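Local coordinates for acyl-CoA dehydrogenase domain protein Tcur3481 (Thermomonospora curvata, PDB 6WY9) that binds FAD and probably acts as an acyl-CoA dehydrogenase, a flavoprotein oxidoreductase of the family that desaturates acyl-CoA thioesters, at residues R17-D22 with A48-L53; L53-P58 with L68-V73; G129-P134 with L351-D356; T225-V230 with G342-A347. All blocks are in the same frame, centred on the assembly; numbering follows the deposited sequence.

Contact 1: R17-D22 with A48-L53; sequences RQIFTD and AGAGLL
In the N-terminal helical domain of the acyl-CoA dehydrogenase fold, Ile19 on helix 5-23 packs against Ala50 and Leu52, two residues on the stretch where the chain leaves helix 41-49. The touching is done by a single methyl group. CD1 of Ile19 lies 3.6 Å from Ala50 CB and 3.9 Å from Leu52 CD1, the isoleucine and leucine reaching toward each other tip to tip. Ile19 CG1 stands anti to the carbonyl carbon (chi1 -68°) and the chain runs on extended beyond it, which carries CD1 outward to its two partners. Between those partners sits Gly51, the turning point of a Schellman motif: its N bonds to Ala48 O at 3.0 Å, and at its backbone angles a CB would be jammed against the carbonyl O of Ala50. Before and after Gly51 in the sequence, Ala50 and Leu52 direct their CB atoms toward helix 5-23. The surroundings are oily as well, for Ile19 also touches Leu43 and Leu47, while Leu52 rests on Leu12, Leu15 and Ala16 of helix 5-23. Within residues 17-22, Arg17 O is gripped twice, by Thr21 N at 2.8 Å and Thr21 OG1 at 2.6 Å, from opposite faces of its plane. Across the contact itself no hydrogen bond directs the fit, and only 87 Å² is buried, so helix 5-23 and the exit of helix 41-49 meet here through apolar contact, which sets no strict direction.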
loop_
_atom_site.group_PDB
_atom_site.type_symbol
_atom_site.label_atom_id
_atom_site.label_comp_id
_atom_site.label_asym_id
_atom_site.label_seq_id
_atom_site.Cartn_x
_atom_site.Cartn_y
_atom_site.Cartn_z
ATOM N N ARG B 17 23.391 17.736 -17.622
ATOM C CA ARG B 17 23.981 16.570 -16.982
ATOM C C ARG B 17 25.473 16.762 -16.745
ATOM O O ARG B 17 25.988 16.408 -15.680
ATOM C CB ARG B 17 23.731 15.333 -17.831
ATOM C CG ARG B 17 24.301 14.069 -17.233
ATOM C CD ARG B 17 23.617 12.840 -17.873
ATOM N NE ARG B 17 22.218 12.673 -17.440
ATOM C CZ ARG B 17 21.282 11.964 -18.083
ATOM N NH1 ARG B 17 21.549 11.336 -19.222
ATOM N NH2 ARG B 17 20.057 11.886 -17.589
ATOM N N GLN B 18 26.192 17.309 -17.734
ATOM C CA GLN B 18 27.629 17.473 -17.572
ATOM C C GLN B 18 27.930 18.499 -16.494
ATOM O O GLN B 18 28.844 18.319 -15.678
ATOM C CB GLN B 18 28.271 17.909 -18.888
ATOM C CG GLN B 18 29.786 18.056 -18.777
ATOM C CD GLN B 18 30.485 16.723 -18.556
ATOM O OE1 GLN B 18 31.106 16.482 -17.505
ATOM N NE2 GLN B 18 30.369 15.837 -19.539
ATOM N N ILE B 19 27.190 19.608 -16.500
ATOM C CA ILE B 19 27.459 20.660 -15.529
ATOM C C ILE B 19 27.144 20.159 -14.115
ATOM O O ILE B 19 27.951 20.307 -13.183
ATOM C CB ILE B 19 26.674 21.923 -15.917
ATOM C CG1 ILE B 19 27.269 22.495 -17.219
ATOM C CG2 ILE B 19 26.600 22.996 -14.769
ATOM C CD1 ILE B 19 26.448 23.652 -17.720
ATOM N N PHE B 20 25.998 19.493 -13.957
ATOM C CA PHE B 20 25.633 18.978 -12.641
ATOM C C PHE B 20 26.607 17.905 -12.188
ATOM O O PHE B 20 26.957 17.835 -11.010
ATOM C CB PHE B 20 24.203 18.422 -12.660
ATOM C CG PHE B 20 23.127 19.482 -12.723
ATOM C CD1 PHE B 20 23.182 20.612 -11.912
ATOM C CD2 PHE B 20 22.039 19.331 -13.566
ATOM C CE1 PHE B 20 22.183 21.573 -11.948
ATOM C CE2 PHE B 20 21.039 20.299 -13.607
ATOM C CZ PHE B 20 21.109 21.415 -12.808
ATOM N N THR B 21 27.038 17.044 -13.111
ATOM C CA THR B 21 27.996 15.998 -12.787
ATOM C C THR B 21 29.332 16.574 -12.334
ATOM O O THR B 21 29.964 16.040 -11.412
ATOM C CB THR B 21 28.196 15.118 -14.007
ATOM O OG1 THR B 21 26.965 14.459 -14.311
ATOM C CG2 THR B 21 29.301 14.064 -13.734
ATOM N N ASP B 22 29.792 17.647 -12.995
ATOM C CA ASP B 22 31.055 18.281 -12.599
ATOM C C ASP B 22 30.981 18.957 -11.231
ATOM O O ASP B 22 32.021 19.144 -10.589
ATOM C CB ASP B 22 31.482 19.343 -13.616
ATOM C CG ASP B 22 31.893 18.754 -14.932
ATOM O OD1 ASP B 22 32.194 17.549 -14.983
ATOM O OD2 ASP B 22 31.938 19.524 -15.913
ATOM N N ALA B 48 24.049 29.749 -15.995
ATOM C CA ALA B 48 23.783 30.952 -16.780
ATOM C C ALA B 48 24.651 30.991 -18.034
ATOM O O ALA B 48 24.173 31.339 -19.126
ATOM C CB ALA B 48 24.011 32.217 -15.940
ATOM N N GLY B 49 25.934 30.664 -17.890
ATOM C CA GLY B 49 26.854 30.811 -19.001
ATOM C C GLY B 49 26.582 29.828 -20.113
ATOM O O GLY B 49 26.856 30.124 -21.277
ATOM N N ALA B 50 26.063 28.638 -19.770
ATOM C CA ALA B 50 25.649 27.652 -20.757
ATOM C C ALA B 50 24.276 27.957 -21.360
ATOM O O ALA B 50 23.821 27.222 -22.248
ATOM C CB ALA B 50 25.644 26.257 -20.104
ATOM N N GLY B 51 23.610 29.022 -20.904
ATOM C CA GLY B 51 22.323 29.387 -21.444
ATOM C C GLY B 51 21.187 28.599 -20.850
ATOM O O GLY B 51 20.045 28.715 -21.321
ATOM N N LEU B 52 21.459 27.819 -19.802
ATOM C CA LEU B 52 20.432 26.961 -19.252
ATOM C C LEU B 52 19.422 27.722 -18.405
ATOM O O LEU B 52 18.295 27.237 -18.255
ATOM C CB LEU B 52 21.092 25.831 -18.448
ATOM C CG LEU B 52 21.847 24.850 -19.353
ATOM C CD1 LEU B 52 22.662 23.880 -18.530
ATOM C CD2 LEU B 52 20.810 24.078 -20.153
ATOM N N LEU B 53 19.780 28.901 -17.860
ATOM C CA LEU B 53 18.758 29.707 -17.189
ATOM C C LEU B 53 17.829 30.348 -18.205
ATOM O O LEU B 53 16.677 30.675 -17.884
ATOM C CB LEU B 53 19.397 30.791 -16.296
ATOM C CG LEU B 53 20.348 30.284 -15.189
ATOM C CD1 LEU B 53 20.923 31.458 -14.398
ATOM C CD2 LEU B 53 19.708 29.221 -14.213
#

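Contact 2: L53-P58 with L68-V73; sequences LGVALP and LGALCV
The 2.8 Å bond from Cys72 N to Leu68 O is the shortest sound polar link here, and it belongs to the turn of helix 67-80 that presents Ala70 and Leu71 to Val55 and Ala56. Its counterpart on the other segment is the 3.0 Å bond from Leu57 N to Gly54 O, which closes a type I beta turn and places Val55 and Ala56 at the two corner positions, both with CB directed at the helix. The meeting surfaces are small and apolar. Ala56 CB lies 3.9 Å from Leu71 CB, so the leucine touches through the root of its side chain; with CG anti to the backbone N (chi1 176°), the branched end packs instead on Leu91 and Leu95 of helix 87-100. Val55 straddles the methyl group of Ala70 with both branches, CG1 at 4.0 Å and CG2 at 4.1 Å from Ala70 CB. Ala56 CB approaches that same methyl less closely, at 4.5 Å. With only a methyl on Ala56, the backbones come near: its CA lies 5.4 Å from Leu71 CA. Leu12 of helix 5-23 covers both Val55 and Ala70, and backbone bonds of Gly54, Val55 and Leu57 with Ala64, Leu66 and Gly65 tie the turn to the loop that follows. The arrangement is a type I beta turn packed on helix 67-80 through small apolar side chains, within the N-terminal helical domain of the acyl-CoA dehydrogenase fold.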
loop_
_atom_site.group_PDB
_atom_site.type_symbol
_atom_site.label_atom_id
_atom_site.label_comp_id
_atom_site.label_asym_id
_atom_site.label_seq_id
_atom_site.Cartn_x
_atom_site.Cartn_y
_atom_site.Cartn_z
ATOM N N LEU B 53 19.780 28.901 -17.860
ATOM C CA LEU B 53 18.758 29.707 -17.189
ATOM C C LEU B 53 17.829 30.348 -18.205
ATOM O O LEU B 53 16.677 30.675 -17.884
ATOM C CB LEU B 53 19.397 30.791 -16.296
ATOM C CG LEU B 53 20.348 30.284 -15.189
ATOM C CD1 LEU B 53 20.923 31.458 -14.398
ATOM C CD2 LEU B 53 19.708 29.221 -14.213
ATOM N N GLY B 54 18.313 30.548 -19.432
ATOM C CA GLY B 54 17.514 31.217 -20.430
ATOM C C GLY B 54 16.698 30.305 -21.295
ATOM O O GLY B 54 15.807 30.775 -22.020
ATOM N N VAL B 55 16.964 28.998 -21.223
ATOM C CA VAL B 55 16.395 28.084 -22.210
ATOM C C VAL B 55 14.868 28.088 -22.141
ATOM O O VAL B 55 14.199 28.108 -23.177
ATOM C CB VAL B 55 17.000 26.666 -22.060
ATOM C CG1 VAL B 55 16.535 26.001 -20.798
ATOM C CG2 VAL B 55 16.649 25.836 -23.249
ATOM N N ALA B 56 14.292 28.152 -20.936
ATOM C CA ALA B 56 12.826 28.164 -20.783
ATOM C C ALA B 56 12.178 29.546 -20.918
ATOM O O ALA B 56 10.940 29.625 -20.958
ATOM C CB ALA B 56 12.424 27.583 -19.424
ATOM N N LEU B 57 12.954 30.625 -20.984
ATOM C CA LEU B 57 12.444 31.995 -20.931
ATOM C C LEU B 57 12.315 32.588 -22.320
ATOM O O LEU B 57 12.863 32.060 -23.290
ATOM C CB LEU B 57 13.369 32.866 -20.076
ATOM C CG LEU B 57 13.054 32.785 -18.574
ATOM C CD1 LEU B 57 12.817 31.362 -18.212
ATOM C CD2 LEU B 57 14.196 33.318 -17.744
ATOM N N PRO B 58 11.629 33.732 -22.453
ATOM C CA PRO B 58 11.330 34.250 -23.786
ATOM C C PRO B 58 12.566 34.771 -24.510
ATOM O O PRO B 58 13.558 35.190 -23.905
ATOM C CB PRO B 58 10.340 35.401 -23.512
ATOM C CG PRO B 58 9.936 35.244 -22.067
ATOM C CD PRO B 58 11.107 34.631 -21.404
ATOM N N LEU B 68 7.866 25.489 -20.623
ATOM C CA LEU B 68 7.799 24.638 -19.443
ATOM C C LEU B 68 8.484 23.299 -19.690
ATOM O O LEU B 68 9.129 22.770 -18.780
ATOM C CB LEU B 68 6.338 24.467 -19.020
ATOM C CG LEU B 68 6.046 23.650 -17.748
ATOM C CD1 LEU B 68 6.715 24.193 -16.462
ATOM C CD2 LEU B 68 4.531 23.469 -17.572
ATOM N N GLY B 69 8.429 22.779 -20.921
ATOM C CA GLY B 69 9.113 21.523 -21.229
ATOM C C GLY B 69 10.608 21.576 -20.985
ATOM O O GLY B 69 11.196 20.658 -20.382
ATOM N N ALA B 70 11.261 22.631 -21.487
ATOM C CA ALA B 70 12.693 22.785 -21.243
ATOM C C ALA B 70 12.966 22.932 -19.749
ATOM O O ALA B 70 13.938 22.367 -19.222
ATOM C CB ALA B 70 13.247 23.996 -22.014
ATOM N N LEU B 71 12.128 23.703 -19.049
ATOM C CA LEU B 71 12.308 23.830 -17.613
ATOM C C LEU B 71 12.253 22.455 -16.947
ATOM O O LEU B 71 13.115 22.107 -16.127
ATOM C CB LEU B 71 11.243 24.757 -17.021
ATOM C CG LEU B 71 11.357 24.822 -15.489
ATOM C CD1 LEU B 71 12.763 25.273 -15.033
ATOM C CD2 LEU B 71 10.221 25.674 -14.862
ATOM N N CYS B 72 11.288 21.634 -17.342
ATOM C CA CYS B 72 11.158 20.322 -16.700
ATOM C C CYS B 72 12.350 19.419 -17.020
ATOM O O CYS B 72 12.774 18.622 -16.172
ATOM C CB CYS B 72 9.845 19.679 -17.110
ATOM S SG CYS B 72 8.404 20.502 -16.277
ATOM N N VAL B 73 12.908 19.520 -18.232
ATOM C CA VAL B 73 14.087 18.726 -18.565
ATOM C C VAL B 73 15.245 19.139 -17.675
ATOM O O VAL B 73 15.943 18.297 -17.100
ATOM C CB VAL B 73 14.425 18.869 -20.069
ATOM C CG1 VAL B 73 15.782 18.277 -20.414
ATOM C CG2 VAL B 73 13.365 18.185 -20.897
#

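Contact 3: G129-P134 with L351-D356; sequences GDVAAP and LQRLGD
Asp130 and Arg353 meet in a salt bridge in which one carboxylate oxygen does double duty. Asp130 OD1 accepts from Arg353 NH1 at 2.6 Å, a short but bent bond (132° at the hydrogen), and from Ala132 N at 3.0 Å. The two donors reach OD1 from opposite faces of the carboxylate, each well out of its plane, whereas the oxygen lies near the plane of the guanidinium, at its edge. The two flat groups are turned 45° against each other. Arg353 runs extended until it bends at chi3 (-72°), which swings its head over to the turn, where Ala132 CB lies 3.7 Å from NH2. Arg224 brings a like charge close to Arg353 NE, a proximity that the carboxylate would be expected to offset in part. With an alanine at Asp130, Arg353 would probably be left beside Arg224 without this counter-charge and its head freer to turn, and Ala132 N would lose its side-chain acceptor. Ala133 N is met separately by Asp130 O at 3.0 Å. On the helix, Gln352 is hydrogen-bonded and Asp356 OD1 salt-bridged to other protein chains of the assembly. The loop is an Asx turn superimposed on a type I beta turn, linking the beta domain to the C-terminal helix 347-362.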
loop_
_atom_site.group_PDB
_atom_site.type_symbol
_atom_site.label_atom_id
_atom_site.label_comp_id
_atom_site.label_asym_id
_atom_site.label_seq_id
_atom_site.Cartn_x
_atom_site.Cartn_y
_atom_site.Cartn_z
ATOM N N GLY B 129 -2.902 26.595 5.685
ATOM C CA GLY B 129 -2.067 26.932 4.540
ATOM C C GLY B 129 -2.643 26.604 3.181
ATOM O O GLY B 129 -1.929 26.090 2.310
ATOM N N ASP B 130 -3.922 26.893 2.968
ATOM C CA ASP B 130 -4.495 26.698 1.641
ATOM C C ASP B 130 -3.796 27.580 0.605
ATOM O O ASP B 130 -3.952 28.813 0.623
ATOM C CB ASP B 130 -5.969 27.012 1.707
ATOM C CG ASP B 130 -6.692 26.737 0.422
ATOM O OD1 ASP B 130 -6.074 26.502 -0.629
ATOM O OD2 ASP B 130 -7.920 26.751 0.500
ATOM N N VAL B 131 -3.029 26.975 -0.309
ATOM C CA VAL B 131 -2.179 27.786 -1.204
ATOM C C VAL B 131 -3.030 28.613 -2.171
ATOM O O VAL B 131 -2.549 29.595 -2.763
ATOM C CB VAL B 131 -1.178 26.933 -2.016
ATOM C CG1 VAL B 131 -0.140 26.222 -1.087
ATOM C CG2 VAL B 131 -1.925 25.902 -2.865
ATOM N N ALA B 132 -4.273 28.207 -2.365
ATOM C CA ALA B 132 -5.217 28.859 -3.256
ATOM C C ALA B 132 -6.018 29.950 -2.559
ATOM O O ALA B 132 -6.738 30.690 -3.232
ATOM C CB ALA B 132 -6.183 27.810 -3.852
ATOM N N ALA B 133 -5.923 30.061 -1.229
ATOM C CA ALA B 133 -6.633 31.099 -0.472
ATOM C C ALA B 133 -5.683 31.622 0.608
ATOM O O ALA B 133 -5.875 31.391 1.811
ATOM C CB ALA B 133 -7.950 30.556 0.113
ATOM N N PRO B 134 -4.636 32.350 0.200
ATOM C CA PRO B 134 -3.664 32.868 1.178
ATOM C C PRO B 134 -4.349 33.724 2.235
ATOM O O PRO B 134 -5.234 34.528 1.925
ATOM C CB PRO B 134 -2.701 33.718 0.330
ATOM C CG PRO B 134 -3.137 33.573 -1.096
ATOM C CD PRO B 134 -4.472 32.912 -1.149
ATOM N N LEU B 351 -4.886 14.805 -3.082
ATOM C CA LEU B 351 -6.076 14.025 -3.423
ATOM C C LEU B 351 -7.341 14.779 -3.084
ATOM O O LEU B 351 -8.314 14.733 -3.838
ATOM C CB LEU B 351 -6.068 12.657 -2.715
ATOM C CG LEU B 351 -4.991 11.638 -3.136
ATOM C CD1 LEU B 351 -5.092 10.303 -2.311
ATOM C CD2 LEU B 351 -5.007 11.351 -4.692
ATOM N N GLN B 352 -7.366 15.482 -1.945
ATOM C CA GLN B 352 -8.576 16.230 -1.623
ATOM C C GLN B 352 -8.869 17.318 -2.659
ATOM O O GLN B 352 -10.007 17.462 -3.126
ATOM C CB GLN B 352 -8.469 16.842 -0.237
ATOM C CG GLN B 352 -9.787 17.573 0.151
ATOM C CD GLN B 352 -9.749 17.976 1.602
ATOM O OE1 GLN B 352 -9.852 17.097 2.506
ATOM N NE2 GLN B 352 -9.583 19.308 1.872
ATOM N N ARG B 353 -7.850 18.094 -3.026
ATOM C CA ARG B 353 -8.011 19.134 -4.025
ATOM C C ARG B 353 -8.430 18.542 -5.370
ATOM O O ARG B 353 -9.316 19.079 -6.055
ATOM C CB ARG B 353 -6.703 19.925 -4.155
ATOM C CG ARG B 353 -6.868 21.189 -5.007
ATOM C CD ARG B 353 -5.595 22.075 -4.977
ATOM N NE ARG B 353 -5.411 22.744 -3.679
ATOM C CZ ARG B 353 -6.138 23.785 -3.260
ATOM N NH1 ARG B 353 -5.911 24.324 -2.076
ATOM N NH2 ARG B 353 -7.109 24.264 -4.021
ATOM N N LEU B 354 -7.757 17.467 -5.794
ATOM C CA LEU B 354 -8.117 16.827 -7.051
ATOM C C LEU B 354 -9.558 16.298 -6.998
ATOM O O LEU B 354 -10.292 16.376 -7.984
ATOM C CB LEU B 354 -7.132 15.688 -7.358
ATOM C CG LEU B 354 -7.362 14.833 -8.621
ATOM C CD1 LEU B 354 -7.344 15.708 -9.926
ATOM C CD2 LEU B 354 -6.264 13.818 -8.750
ATOM N N GLY B 355 -9.950 15.703 -5.882
ATOM C CA GLY B 355 -11.315 15.208 -5.775
ATOM C C GLY B 355 -12.377 16.296 -5.871
ATOM O O GLY B 355 -13.485 16.050 -6.392
ATOM N N ASP B 356 -12.071 17.505 -5.365
ATOM C CA ASP B 356 -13.015 18.627 -5.488
ATOM C C ASP B 356 -13.130 19.062 -6.951
ATOM O O ASP B 356 -14.228 19.373 -7.422
ATOM C CB ASP B 356 -12.548 19.807 -4.619
ATOM C CG ASP B 356 -12.778 19.566 -3.100
ATOM O OD1 ASP B 356 -13.570 18.656 -2.751
ATOM O OD2 ASP B 356 -12.186 20.296 -2.266
#

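Contact 4: T225-V230 with G342-A347; sequences TALAAV and GTLGGA
Apolar packing comes first: Leu227, on the long helix 215-248, brings its end against both Thr343 and Leu344 of the loop that precedes helix 347-362. One methyl serves both neighbours, since Leu227 CD1 lies 3.7 Å from Thr343 CG2 and likewise 3.7 Å from Leu344 CD1. The second branch, Leu227 CD2, adds a longer approach to Thr343 CG2 at 4.0 Å. Leucine and threonine cross at about a right angle. In Thr343, CG2 stands anti to the backbone N and OG1 anti to the carbonyl carbon (chi1 -57°), a rotation that gives the methyl to Leu227 and leaves the hydroxyl for Gln339 O, to which it is hydrogen-bonded. Trp88 of helix 87-100 touches both Leu227 and Thr343, and a basic side chain of a neighbouring subunit also packs on Thr343.

Hydrogen bonds, by contrast, shape the loop without spanning the contact. Gly345 N bonds to Gly342 O at 2.9 Å, closing a type II beta turn whose two corners are Thr343 and Leu344. Leu344 takes a positive phi there (70°), and its N is held by Glu124, while Thr343 O receives Lys301 NZ. Gly345 has backbone angles that would jam a CB against the carbonyl before it, and Gly346 then supplies the N-cap of helix 347-362. Polar bonds thus hold the turn and the Thr343 hydroxyl, while the contact itself is apolar: the turn offers the methyl of Thr343 and the branch of Leu344 as a buried seat for one leucine.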
loop_
_atom_site.group_PDB
_atom_site.type_symbol
_atom_site.label_atom_id
_atom_site.label_comp_id
_atom_site.label_asym_id
_atom_site.label_seq_id
_atom_site.Cartn_x
_atom_site.Cartn_y
_atom_site.Cartn_z
ATOM N N THR B 225 3.939 21.275 -11.342
ATOM C CA THR B 225 4.558 20.548 -12.447
ATOM C C THR B 225 6.072 20.563 -12.299
ATOM O O THR B 225 6.730 19.534 -12.434
ATOM C CB THR B 225 4.103 21.177 -13.774
ATOM O OG1 THR B 225 2.672 21.129 -13.852
ATOM C CG2 THR B 225 4.684 20.453 -14.973
ATOM N N ALA B 226 6.632 21.732 -11.976
ATOM C CA ALA B 226 8.073 21.849 -11.810
ATOM C C ALA B 226 8.574 20.992 -10.640
ATOM O O ALA B 226 9.627 20.344 -10.736
ATOM C CB ALA B 226 8.428 23.340 -11.613
ATOM N N LEU B 227 7.858 21.015 -9.510
ATOM C CA LEU B 227 8.272 20.191 -8.389
ATOM C C LEU B 227 8.228 18.723 -8.782
ATOM O O LEU B 227 9.087 17.944 -8.384
ATOM C CB LEU B 227 7.367 20.446 -7.159
ATOM C CG LEU B 227 7.628 21.779 -6.438
ATOM C CD1 LEU B 227 6.334 22.227 -5.594
ATOM C CD2 LEU B 227 8.892 21.655 -5.559
ATOM N N ALA B 228 7.207 18.325 -9.535
ATOM C CA ALA B 228 7.162 16.944 -9.996
ATOM C C ALA B 228 8.346 16.632 -10.904
ATOM O O ALA B 228 8.871 15.520 -10.858
ATOM C CB ALA B 228 5.846 16.658 -10.691
ATOM N N ALA B 229 8.823 17.606 -11.696
ATOM C CA ALA B 229 10.005 17.325 -12.521
ATOM C C ALA B 229 11.234 17.038 -11.656
ATOM O O ALA B 229 12.000 16.096 -11.929
ATOM C CB ALA B 229 10.279 18.484 -13.491
ATOM N N VAL B 230 11.446 17.841 -10.605
ATOM C CA VAL B 230 12.598 17.610 -9.726
ATOM C C VAL B 230 12.464 16.242 -9.064
ATOM O O VAL B 230 13.428 15.468 -8.965
ATOM C CB VAL B 230 12.696 18.727 -8.663
ATOM C CG1 VAL B 230 13.898 18.471 -7.714
ATOM C CG2 VAL B 230 12.742 20.120 -9.320
ATOM N N GLY B 342 6.026 17.179 0.267
ATOM C CA GLY B 342 5.146 18.027 1.071
ATOM C C GLY B 342 5.048 19.478 0.589
ATOM O O GLY B 342 4.344 20.293 1.202
ATOM N N THR B 343 5.754 19.822 -0.487
ATOM C CA THR B 343 5.869 21.230 -0.891
ATOM C C THR B 343 4.612 21.594 -1.666
ATOM O O THR B 343 4.223 20.878 -2.594
ATOM C CB THR B 343 7.140 21.437 -1.702
ATOM O OG1 THR B 343 8.231 20.987 -0.863
ATOM C CG2 THR B 343 7.331 22.963 -2.080
ATOM N N LEU B 344 3.947 22.659 -1.212
ATOM C CA LEU B 344 2.605 23.057 -1.587
ATOM C C LEU B 344 1.562 22.098 -1.052
ATOM O O LEU B 344 0.429 22.115 -1.523
ATOM C CB LEU B 344 2.418 23.200 -3.109
ATOM C CG LEU B 344 3.459 24.084 -3.776
ATOM C CD1 LEU B 344 3.229 24.278 -5.310
ATOM C CD2 LEU B 344 3.627 25.442 -3.024
ATOM N N GLY B 345 1.902 21.276 -0.064
ATOM C CA GLY B 345 0.974 20.261 0.394
ATOM C C GLY B 345 1.429 18.853 0.023
ATOM O O GLY B 345 2.193 18.638 -0.926
ATOM N N GLY B 346 0.988 17.877 0.829
ATOM C CA GLY B 346 1.377 16.488 0.652
ATOM C C GLY B 346 0.339 15.698 -0.136
ATOM O O GLY B 346 -0.617 16.253 -0.698
ATOM N N ALA B 347 0.544 14.361 -0.167
ATOM C CA ALA B 347 -0.279 13.483 -1.010
ATOM C C ALA B 347 -1.768 13.557 -0.632
ATOM O O ALA B 347 -2.642 13.653 -1.512
ATOM C CB ALA B 347 0.244 12.038 -0.898
#

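Followed from the N terminus, contact 1 closes a largely helical excursion of 25 residues from helix 5-23 to the exit of helix 41-49, and contact 2 starts on the same Leu53 and ties the loop after helix 41-49 to helix 67-80, the next helix in the chain. Contact 3 opens next, in the beta domain, and closes only at the C-terminal helix; within that long excursion contact 4 opens and closes, so the two nest and none cross. The N-terminal and C-terminal helical parts meet where contacts 2 and 4 touch, Cys72 SG lying 3.9 Å from Thr225 CG2. Contacts 1 and 3 occupy opposite sides of the chain's centre, their own centres 35 Å apart.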